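Local atomic coordinates of charybdin (PDB entry 2B7U), a protein that belongs to the plant ribosome-inactivating proteins and folds into a mixed beta sheet packed against a set of helices. Residues A[90-95]-A[109-114]; A[121-126]-A[149-154]; A[67-72]-A[81-86]. All coordinates share one frame; numbering follows the deposited sequence.

From the N terminus, the three contacts follow one another in series, with no nesting or crossing. Contact 3 comes first, closing the hairpin of strands 67-74 and 80-84 across eight residues. Contact 1 follows: its 13-residue connection, with no helix or strand in the modelled part, returns 109-114 alongside 90-95 at the edge of the same sheet. Contact 2 closes last, spanning 22 residues that include the whole of helix 135-147 and bringing the end of helix 117-124 to the start of helix 151-170. Strands 80-84 and 91-93 are neighbours, so contacts 3 and 1 are continuous in the sheet. F113 of contact 1 packs on A123 and T151 of contact 2, tying sheet edge to helices.

Contact 1 of 3, residues A[90-95]-A[109-114]; sequences KWLELE and ELLEFG
E93 and E109 set the register of two parallel strands through backbone bonds. E109 N donates to W91 O (3.0 Å) and E93 N to E109 O (2.9 Å), so E109 brackets L92; L111 N then reaches E93 O at 2.8 Å, so E93 brackets L110 in the same way. Past the strands, a further backbone bond runs from E95 N to F113 O at 2.9 Å.

Among the charged groups, the carboxylate of E95 reaches back over the 111-113 backbone, and a water donates to its OE1 at 2.6 Å. E93 turns its carboxylate to S108, I105 and L104.

Apolar contacts centre on L111, whose two methyls divide the work. CD2 meets L92 CD1 at 3.9 Å, the two side chains crossing at about a right angle, while CD1 meets L94 CD1 at 3.7 Å. F113 adopts chi1 51°, which swings its ring back so that CE1 lies 4.2 Å from L94 CD2.

The alternating bonds are those of parallel beta pairing, here attaching the short outermost strand 109-110 to a mixed sheet.

Contact 2 of 3, residues A[121-126]-A[149-154]; sequences AAAAQQ and TNTRDR
Q125 sets its CG anti to its own carbonyl carbon (chi1 -55°) and then runs extended, while R152 bends at chi2 (-149°) and again at chi3, so that the two chains cross at about a right angle. The result puts Q125 OE1 over one face of the R152 guanidinium, 2.9 Å from R152 NE and 3.2 Å from R152 CZ. The amide and guanidinium planes are 33° apart, and the N-H groups do not aim at the oxygen. The approach is therefore not a hydrogen bond, although the oxygen's partial negative charge over the cation is probably favourable.

Beneath this, the backbones come close. R152 CA lies 3.5 Å from A123 O in a CA-H...O contact, and R152 CD lies 3.5 Å from A124 O. These carbonyls belong to the last turn of a helix, so its end would tend to favour a cation there. A123 CB meets T151 CG2 at 4.0 Å, and Q125 CB lies alongside R152 CD.

Both helix ends carry classic caps. Q125, with positive phi, is the C-prime residue of a Schellman motif, in which Q126 N bonds to A121 O (3.1 Å) and Q125 N weakly to A122 O. N150 is the N-cap of the second helix: its OD1 accepts D153 N at 3.0 Å in the carbonyl plane, on a lone pair.

Thus the C-terminal end of helix 117-124 meets the N-terminal turn of helix 151-170 near the surface. Further in, A123 and A124 pack on A155, A124 also touches I159, and A123 adjoins F113 beside the sheet edge.

Contact 3 of 3, residues A[67-72]-A[81-86]; sequences QVTTVR and RGYQMQ
R72 and the pair R81 and G82 hold one end of this antiparallel ladder. R72 N donates to G82 O at 2.8 Å, and R72 O accepts twice in return, from R81 N at 2.8 Å and more distantly from G82 N at 3.3 Å. Two residues thus face one, which defines a classic beta bulge. Farther along, Q84 N donates to T70 O.

Toward the other end, side chains take over. T69 places OG1 anti to its backbone N (chi1 -172°), and that hydroxyl donates to Q84 O at 3.1 Å from above the carbonyl plane; a water bridges Q84 O to V68 O. Q86, extended along its whole chain, brings OE1 to V68 N at 2.8 Å, the donor standing 52° out of the amide carbonyl plane, while its NE2 bonds to G66 O.

V71 and Y83 lie on one face of the sheet, V71 CG2 touching Y83 CB at 4.1 Å, and V71 CG1 rests 3.4 Å from G82 O. T69 OG1 also lies 3.7 Å from Y83 CD1. The R72 guanidinium leads away to a salt bridge with D59 and a cation-pi contact with W91.

The strands run 164° apart in direction, in the middle of the mixed sheet: 67-72 is flanked by strand 56-64 and 81-84 by strand 91-93, while T69 and Y83 both pack on L145 of helix 135-147.

Contact 1 of 3, residues A[90-95]-A[109-114]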
loop_
_atom_site.group_PDB
_atom_site.type_symbol
_atom_site.label_atom_id
_atom_site.label_comp_id
_atom_site.label_asym_id
_atom_site.label_seq_id
_atom_site.Cartn_x
_atom_site.Cartn_y
_atom_site.Cartn_z
ATOM N N LYS A 90 21.297 -1.217 7.827
ATOM C CA LYS A 90 20.764 -0.077 8.562
ATOM C C LYS A 90 19.297 0.099 8.193
ATOM O O LYS A 90 18.967 0.085 7.017
ATOM C CB LYS A 90 21.527 1.188 8.201
ATOM C CG LYS A 90 20.948 2.479 8.726
ATOM C CD LYS A 90 21.741 3.656 8.211
ATOM C CE LYS A 90 21.403 4.933 8.925
ATOM N NZ LYS A 90 20.346 5.674 8.219
ATOM N N TRP A 91 18.445 0.246 9.208
ATOM C CA TRP A 91 17.020 0.533 9.029
ATOM C C TRP A 91 16.744 2.023 9.070
ATOM O O TRP A 91 17.250 2.728 9.950
ATOM C CB TRP A 91 16.198 -0.152 10.119
ATOM C CG TRP A 91 16.011 -1.588 9.851
ATOM C CD1 TRP A 91 16.736 -2.618 10.360
ATOM C CD2 TRP A 91 15.021 -2.179 8.996
ATOM N NE1 TRP A 91 16.260 -3.811 9.881
ATOM C CE2 TRP A 91 15.212 -3.576 9.036
ATOM C CE3 TRP A 91 13.992 -1.669 8.200
ATOM C CZ2 TRP A 91 14.393 -4.470 8.312
ATOM C CZ3 TRP A 91 13.203 -2.553 7.472
ATOM C CH2 TRP A 91 13.414 -3.939 7.529
ATOM N N LEU A 92 15.973 2.483 8.091
ATOM C CA LEU A 92 15.455 3.839 8.033
ATOM C C LEU A 92 13.967 3.752 8.267
ATOM O O LEU A 92 13.321 2.863 7.730
ATOM C CB LEU A 92 15.674 4.450 6.655
ATOM C CG LEU A 92 17.078 4.859 6.218
ATOM C CD1 LEU A 92 17.644 5.849 7.211
ATOM C CD2 LEU A 92 17.969 3.662 6.027
ATOM N N GLU A 93 13.423 4.690 9.036
ATOM C CA GLU A 93 12.025 4.670 9.402
ATOM C C GLU A 93 11.343 6.001 9.092
ATOM O O GLU A 93 11.883 7.065 9.404
ATOM C CB GLU A 93 11.915 4.334 10.907
ATOM C CG GLU A 93 10.524 4.375 11.454
ATOM C CD GLU A 93 10.400 3.852 12.870
ATOM O OE1 GLU A 93 9.327 4.118 13.473
ATOM O OE2 GLU A 93 11.335 3.189 13.371
ATOM N N LEU A 94 10.149 5.928 8.513
ATOM C CA LEU A 94 9.362 7.099 8.151
ATOM C C LEU A 94 8.678 7.655 9.388
ATOM O O LEU A 94 8.262 6.914 10.269
ATOM C CB LEU A 94 8.314 6.745 7.085
ATOM C CG LEU A 94 8.906 6.522 5.682
ATOM C CD1 LEU A 94 9.530 5.148 5.520
ATOM C CD2 LEU A 94 7.838 6.711 4.592
ATOM N N GLU A 95 8.591 8.972 9.456
ATOM C CA GLU A 95 7.908 9.651 10.553
ATOM C C GLU A 95 6.433 9.269 10.648
ATOM O O GLU A 95 5.869 8.802 9.687
ATOM C CB GLU A 95 8.016 11.169 10.352
ATOM C CG GLU A 95 9.413 11.729 10.557
ATOM C CD GLU A 95 9.548 13.160 10.040
ATOM O OE1 GLU A 95 10.541 13.837 10.377
ATOM O OE2 GLU A 95 8.677 13.608 9.278
ATOM N N GLU A 109 17.041 4.799 12.049
ATOM C CA GLU A 109 17.283 6.223 11.896
ATOM C C GLU A 109 16.029 6.815 11.259
ATOM O O GLU A 109 15.553 6.287 10.275
ATOM C CB GLU A 109 18.507 6.406 10.996
ATOM C CG GLU A 109 18.786 7.826 10.529
ATOM C CD GLU A 109 20.171 7.955 9.928
ATOM O OE1 GLU A 109 20.284 8.310 8.737
ATOM O OE2 GLU A 109 21.159 7.658 10.635
ATOM N N LEU A 110 15.457 7.859 11.843
ATOM C CA LEU A 110 14.266 8.457 11.294
ATOM C C LEU A 110 14.589 9.302 10.087
ATOM O O LEU A 110 15.516 10.130 10.120
ATOM C CB LEU A 110 13.548 9.324 12.325
ATOM C CG LEU A 110 12.925 8.547 13.474
ATOM C CD1 LEU A 110 12.749 9.479 14.687
ATOM C CD2 LEU A 110 11.626 7.886 13.055
ATOM N N LEU A 111 13.795 9.111 9.046
ATOM C CA LEU A 111 13.818 9.922 7.832
ATOM C C LEU A 111 13.125 11.253 8.107
ATOM O O LEU A 111 12.383 11.400 9.097
ATOM C CB LEU A 111 13.074 9.197 6.710
ATOM C CG LEU A 111 13.701 7.863 6.306
ATOM C CD1 LEU A 111 12.724 7.011 5.514
ATOM C CD2 LEU A 111 14.977 8.126 5.505
ATOM N N GLU A 112 13.347 12.214 7.214
ATOM C CA GLU A 112 12.787 13.557 7.355
ATOM C C GLU A 112 11.397 13.667 6.756
ATOM O O GLU A 112 10.937 14.757 6.437
ATOM C CB GLU A 112 13.717 14.579 6.688
ATOM C CG GLU A 112 15.101 14.583 7.309
ATOM C CD GLU A 112 16.038 15.615 6.690
ATOM O OE1 GLU A 112 17.278 15.417 6.777
ATOM O OE2 GLU A 112 15.545 16.643 6.159
ATOM N N PHE A 113 10.704 12.545 6.611
ATOM C CA PHE A 113 9.378 12.539 6.041
ATOM C C PHE A 113 8.576 11.350 6.516
ATOM O O PHE A 113 9.134 10.360 6.970
ATOM C CB PHE A 113 9.446 12.573 4.497
ATOM C CG PHE A 113 10.353 11.516 3.880
ATOM C CD1 PHE A 113 9.862 10.267 3.545
ATOM C CD2 PHE A 113 11.691 11.787 3.639
ATOM C CE1 PHE A 113 10.706 9.296 2.961
ATOM C CE2 PHE A 113 12.544 10.828 3.072
ATOM C CZ PHE A 113 12.040 9.586 2.729
ATOM N N GLY A 114 7.264 11.512 6.454
ATOM C CA GLY A 114 6.309 10.456 6.723
ATOM C C GLY A 114 5.873 9.792 5.439
ATOM O O GLY A 114 6.329 10.167 4.371
HETATM O O HOH W 1 10.376 16.226 9.322
#

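Contact 2 of 3, residues A[121-126]-A[149-154]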
loop_
_atom_site.group_PDB
_atom_site.type_symbol
_atom_site.label_atom_id
_atom_site.label_comp_id
_atom_site.label_asym_id
_atom_site.label_seq_id
_atom_site.Cartn_x
_atom_site.Cartn_y
_atom_site.Cartn_z
ATOM N N ALA A 121 6.159 13.306 -1.786
ATOM C CA ALA A 121 6.342 14.133 -2.982
ATOM C C ALA A 121 7.220 15.354 -2.704
ATOM O O ALA A 121 8.055 15.705 -3.517
ATOM C CB ALA A 121 4.973 14.574 -3.535
ATOM N N ALA A 122 7.027 15.991 -1.554
ATOM C CA ALA A 122 7.872 17.136 -1.181
ATOM C C ALA A 122 9.323 16.725 -1.002
ATOM O O ALA A 122 10.213 17.424 -1.450
ATOM C CB ALA A 122 7.356 17.783 0.078
ATOM N N ALA A 123 9.550 15.596 -0.328
ATOM C CA ALA A 123 10.911 15.078 -0.141
ATOM C C ALA A 123 11.514 14.648 -1.474
ATOM O O ALA A 123 12.692 14.868 -1.739
ATOM C CB ALA A 123 10.918 13.918 0.848
ATOM N N ALA A 124 10.692 14.036 -2.323
ATOM C CA ALA A 124 11.134 13.641 -3.657
ATOM C C ALA A 124 11.307 14.827 -4.602
ATOM O O ALA A 124 11.970 14.714 -5.641
ATOM C CB ALA A 124 10.151 12.654 -4.256
ATOM N N GLN A 125 10.749 15.968 -4.215
ATOM C CA GLN A 125 10.674 17.163 -5.057
ATOM C C GLN A 125 10.114 16.801 -6.436
ATOM O O GLN A 125 10.593 17.286 -7.468
ATOM C CB GLN A 125 12.031 17.868 -5.118
ATOM C CG GLN A 125 12.557 18.185 -3.719
ATOM C CD GLN A 125 13.922 18.845 -3.709
ATOM O OE1 GLN A 125 14.493 19.134 -4.763
ATOM N NE2 GLN A 125 14.445 19.099 -2.507
ATOM N N GLN A 126 9.092 15.942 -6.425
ATOM C CA GLN A 126 8.505 15.407 -7.650
ATOM C C GLN A 126 7.109 14.894 -7.335
ATOM O O GLN A 126 6.911 14.270 -6.298
ATOM C CB GLN A 126 9.358 14.264 -8.202
ATOM C CG GLN A 126 8.851 13.722 -9.545
ATOM C CD GLN A 126 9.875 12.879 -10.290
ATOM O OE1 GLN A 126 10.919 12.511 -9.752
ATOM N NE2 GLN A 126 9.578 12.570 -11.544
ATOM N N THR A 149 22.017 7.546 0.046
ATOM C CA THR A 149 21.774 8.350 1.254
ATOM C C THR A 149 21.121 9.697 0.920
ATOM O O THR A 149 21.055 10.592 1.763
ATOM C CB THR A 149 23.060 8.618 2.043
ATOM O OG1 THR A 149 23.962 9.388 1.240
ATOM C CG2 THR A 149 23.708 7.318 2.466
ATOM N N ASN A 150 20.655 9.818 -0.313
ATOM C CA ASN A 150 20.085 11.048 -0.822
ATOM C C ASN A 150 18.584 11.051 -0.571
ATOM O O ASN A 150 17.880 10.115 -0.955
ATOM C CB ASN A 150 20.358 11.167 -2.317
ATOM C CG ASN A 150 19.784 12.434 -2.905
ATOM O OD1 ASN A 150 18.691 12.418 -3.446
ATOM N ND2 ASN A 150 20.510 13.545 -2.783
ATOM N N THR A 151 18.093 12.097 0.070
ATOM C CA THR A 151 16.680 12.186 0.418
ATOM C C THR A 151 15.758 12.060 -0.776
ATOM O O THR A 151 14.774 11.323 -0.709
ATOM C CB THR A 151 16.375 13.496 1.160
ATOM O OG1 THR A 151 17.103 13.492 2.391
ATOM C CG2 THR A 151 14.891 13.642 1.459
ATOM N N ARG A 152 16.028 12.803 -1.850
ATOM C CA ARG A 152 15.191 12.730 -3.073
ATOM C C ARG A 152 15.091 11.310 -3.630
ATOM O O ARG A 152 13.989 10.841 -3.936
ATOM C CB ARG A 152 15.729 13.612 -4.197
ATOM C CG ARG A 152 15.468 15.076 -4.084
ATOM C CD ARG A 152 15.344 15.658 -5.494
ATOM N NE ARG A 152 16.093 16.891 -5.664
ATOM C CZ ARG A 152 16.339 17.458 -6.846
ATOM N NH1 ARG A 152 15.895 16.900 -7.978
ATOM N NH2 ARG A 152 17.035 18.591 -6.902
ATOM N N ASP A 153 16.250 10.653 -3.790
ATOM C CA ASP A 153 16.319 9.296 -4.337
ATOM C C ASP A 153 15.517 8.340 -3.454
ATOM O O ASP A 153 14.787 7.464 -3.954
ATOM C CB ASP A 153 17.753 8.763 -4.347
ATOM C CG ASP A 153 18.645 9.370 -5.431
ATOM O OD1 ASP A 153 18.153 10.011 -6.362
ATOM O OD2 ASP A 153 19.882 9.156 -5.342
ATOM N N ARG A 154 15.665 8.490 -2.136
ATOM C CA ARG A 154 14.969 7.598 -1.206
ATOM C C ARG A 154 13.466 7.792 -1.299
ATOM O O ARG A 154 12.706 6.820 -1.429
ATOM C CB ARG A 154 15.412 7.837 0.229
ATOM C CG ARG A 154 16.860 7.464 0.500
ATOM C CD ARG A 154 17.274 7.979 1.876
ATOM N NE ARG A 154 18.461 7.274 2.367
ATOM C CZ ARG A 154 18.978 7.402 3.586
ATOM N NH1 ARG A 154 18.512 8.291 4.450
ATOM N NH2 ARG A 154 19.995 6.625 3.943
#

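Contact 3 of 3, residues A[67-72]-A[81-86]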
loop_
_atom_site.group_PDB
_atom_site.type_symbol
_atom_site.label_atom_id
_atom_site.label_comp_id
_atom_site.label_asym_id
_atom_site.label_seq_id
_atom_site.Cartn_x
_atom_site.Cartn_y
_atom_site.Cartn_z
ATOM N N GLN A 67 21.118 -6.800 -5.899
ATOM C CA GLN A 67 20.785 -5.632 -5.120
ATOM C C GLN A 67 19.496 -5.924 -4.391
ATOM O O GLN A 67 18.587 -6.505 -4.978
ATOM C CB GLN A 67 20.580 -4.459 -6.054
ATOM C CG GLN A 67 21.802 -4.172 -6.913
ATOM C CD GLN A 67 21.500 -3.163 -7.999
ATOM O OE1 GLN A 67 20.971 -3.519 -9.063
ATOM N NE2 GLN A 67 21.867 -1.911 -7.769
ATOM N N VAL A 68 19.413 -5.527 -3.134
ATOM C CA VAL A 68 18.256 -5.917 -2.325
ATOM C C VAL A 68 17.864 -4.809 -1.367
ATOM O O VAL A 68 18.695 -4.075 -0.830
ATOM C CB VAL A 68 18.540 -7.202 -1.470
ATOM C CG1 VAL A 68 19.141 -8.278 -2.307
ATOM C CG2 VAL A 68 19.440 -6.914 -0.304
ATOM N N THR A 69 16.567 -4.689 -1.169
ATOM C CA THR A 69 16.066 -3.916 -0.072
ATOM C C THR A 69 14.889 -4.673 0.528
ATOM O O THR A 69 14.281 -5.500 -0.120
ATOM C CB THR A 69 15.680 -2.498 -0.506
ATOM O OG1 THR A 69 15.362 -1.713 0.654
ATOM C CG2 THR A 69 14.531 -2.504 -1.477
ATOM N N THR A 70 14.649 -4.414 1.797
ATOM C CA THR A 70 13.498 -4.947 2.491
ATOM C C THR A 70 12.711 -3.769 3.028
ATOM O O THR A 70 13.281 -2.915 3.698
ATOM C CB THR A 70 13.892 -5.865 3.647
ATOM O OG1 THR A 70 14.711 -6.936 3.142
ATOM C CG2 THR A 70 12.647 -6.443 4.304
ATOM N N VAL A 71 11.409 -3.766 2.747
ATOM C CA VAL A 71 10.520 -2.709 3.218
ATOM C C VAL A 71 9.596 -3.285 4.281
ATOM O O VAL A 71 9.053 -4.370 4.109
ATOM C CB VAL A 71 9.699 -2.102 2.049
ATOM C CG1 VAL A 71 8.880 -0.957 2.534
ATOM C CG2 VAL A 71 10.672 -1.625 0.931
ATOM N N ARG A 72 9.406 -2.555 5.366
ATOM C CA ARG A 72 8.520 -3.006 6.457
ATOM C C ARG A 72 7.246 -2.176 6.380
ATOM O O ARG A 72 7.295 -0.964 6.301
ATOM C CB ARG A 72 9.176 -2.804 7.793
ATOM C CG ARG A 72 8.450 -3.464 8.916
ATOM C CD ARG A 72 9.390 -3.840 10.051
ATOM N NE ARG A 72 10.343 -4.898 9.683
ATOM C CZ ARG A 72 11.332 -5.304 10.472
ATOM N NH1 ARG A 72 11.522 -4.741 11.663
ATOM N NH2 ARG A 72 12.142 -6.271 10.065
ATOM N N ARG A 81 6.411 1.733 6.555
ATOM C CA ARG A 81 7.004 2.293 7.770
ATOM C C ARG A 81 8.519 2.453 7.739
ATOM O O ARG A 81 9.080 3.311 8.444
ATOM C CB ARG A 81 6.622 1.453 8.992
ATOM C CG ARG A 81 7.079 1.995 10.365
ATOM C CD ARG A 81 6.725 3.435 10.576
ATOM N NE ARG A 81 5.295 3.685 10.434
ATOM C CZ ARG A 81 4.765 4.856 10.079
ATOM N NH1 ARG A 81 5.538 5.914 9.855
ATOM N NH2 ARG A 81 3.456 4.984 9.970
ATOM N N GLY A 82 9.209 1.626 6.960
ATOM C CA GLY A 82 10.664 1.719 6.910
ATOM C C GLY A 82 11.260 0.780 5.898
ATOM O O GLY A 82 10.555 0.017 5.273
ATOM N N TYR A 83 12.566 0.880 5.724
ATOM C CA TYR A 83 13.268 -0.009 4.803
ATOM C C TYR A 83 14.712 -0.191 5.257
ATOM O O TYR A 83 15.256 0.608 6.034
ATOM C CB TYR A 83 13.185 0.498 3.369
ATOM C CG TYR A 83 14.111 1.650 3.111
ATOM C CD1 TYR A 83 15.385 1.456 2.590
ATOM C CD2 TYR A 83 13.716 2.957 3.403
ATOM C CE1 TYR A 83 16.251 2.532 2.395
ATOM C CE2 TYR A 83 14.578 4.040 3.200
ATOM C CZ TYR A 83 15.830 3.814 2.677
ATOM O OH TYR A 83 16.691 4.875 2.481
ATOM N N GLN A 84 15.312 -1.265 4.760
ATOM C CA GLN A 84 16.670 -1.625 5.138
ATOM C C GLN A 84 17.656 -1.435 3.990
ATOM O O GLN A 84 17.430 -1.934 2.890
ATOM C CB GLN A 84 16.717 -3.084 5.556
ATOM C CG GLN A 84 18.027 -3.450 6.224
ATOM C CD GLN A 84 18.075 -4.855 6.756
ATOM O OE1 GLN A 84 18.654 -5.097 7.831
ATOM N NE2 GLN A 84 17.520 -5.788 6.016
ATOM N N MET A 85 18.773 -0.772 4.283
ATOM C CA MET A 85 19.887 -0.663 3.330
ATOM C C MET A 85 20.696 -1.956 3.308
ATOM O O MET A 85 20.726 -2.687 4.297
ATOM C CB MET A 85 20.781 0.505 3.694
ATOM C CG MET A 85 20.101 1.848 3.489
ATOM S SD MET A 85 21.096 3.273 3.908
ATOM C CE MET A 85 22.247 3.377 2.534
ATOM N N GLN A 86 21.362 -2.222 2.180
ATOM C CA GLN A 86 22.025 -3.504 1.941
ATOM C C GLN A 86 23.383 -3.654 2.618
ATOM O O GLN A 86 23.701 -4.737 3.105
ATOM C CB GLN A 86 22.193 -3.745 0.439
ATOM C CG GLN A 86 22.777 -5.096 0.074
ATOM C CD GLN A 86 22.538 -5.463 -1.369
ATOM O OE1 GLN A 86 21.912 -4.718 -2.113
ATOM N NE2 GLN A 86 23.059 -6.601 -1.781
HETATM O O HOH W 2 18.840 -4.357 2.082
#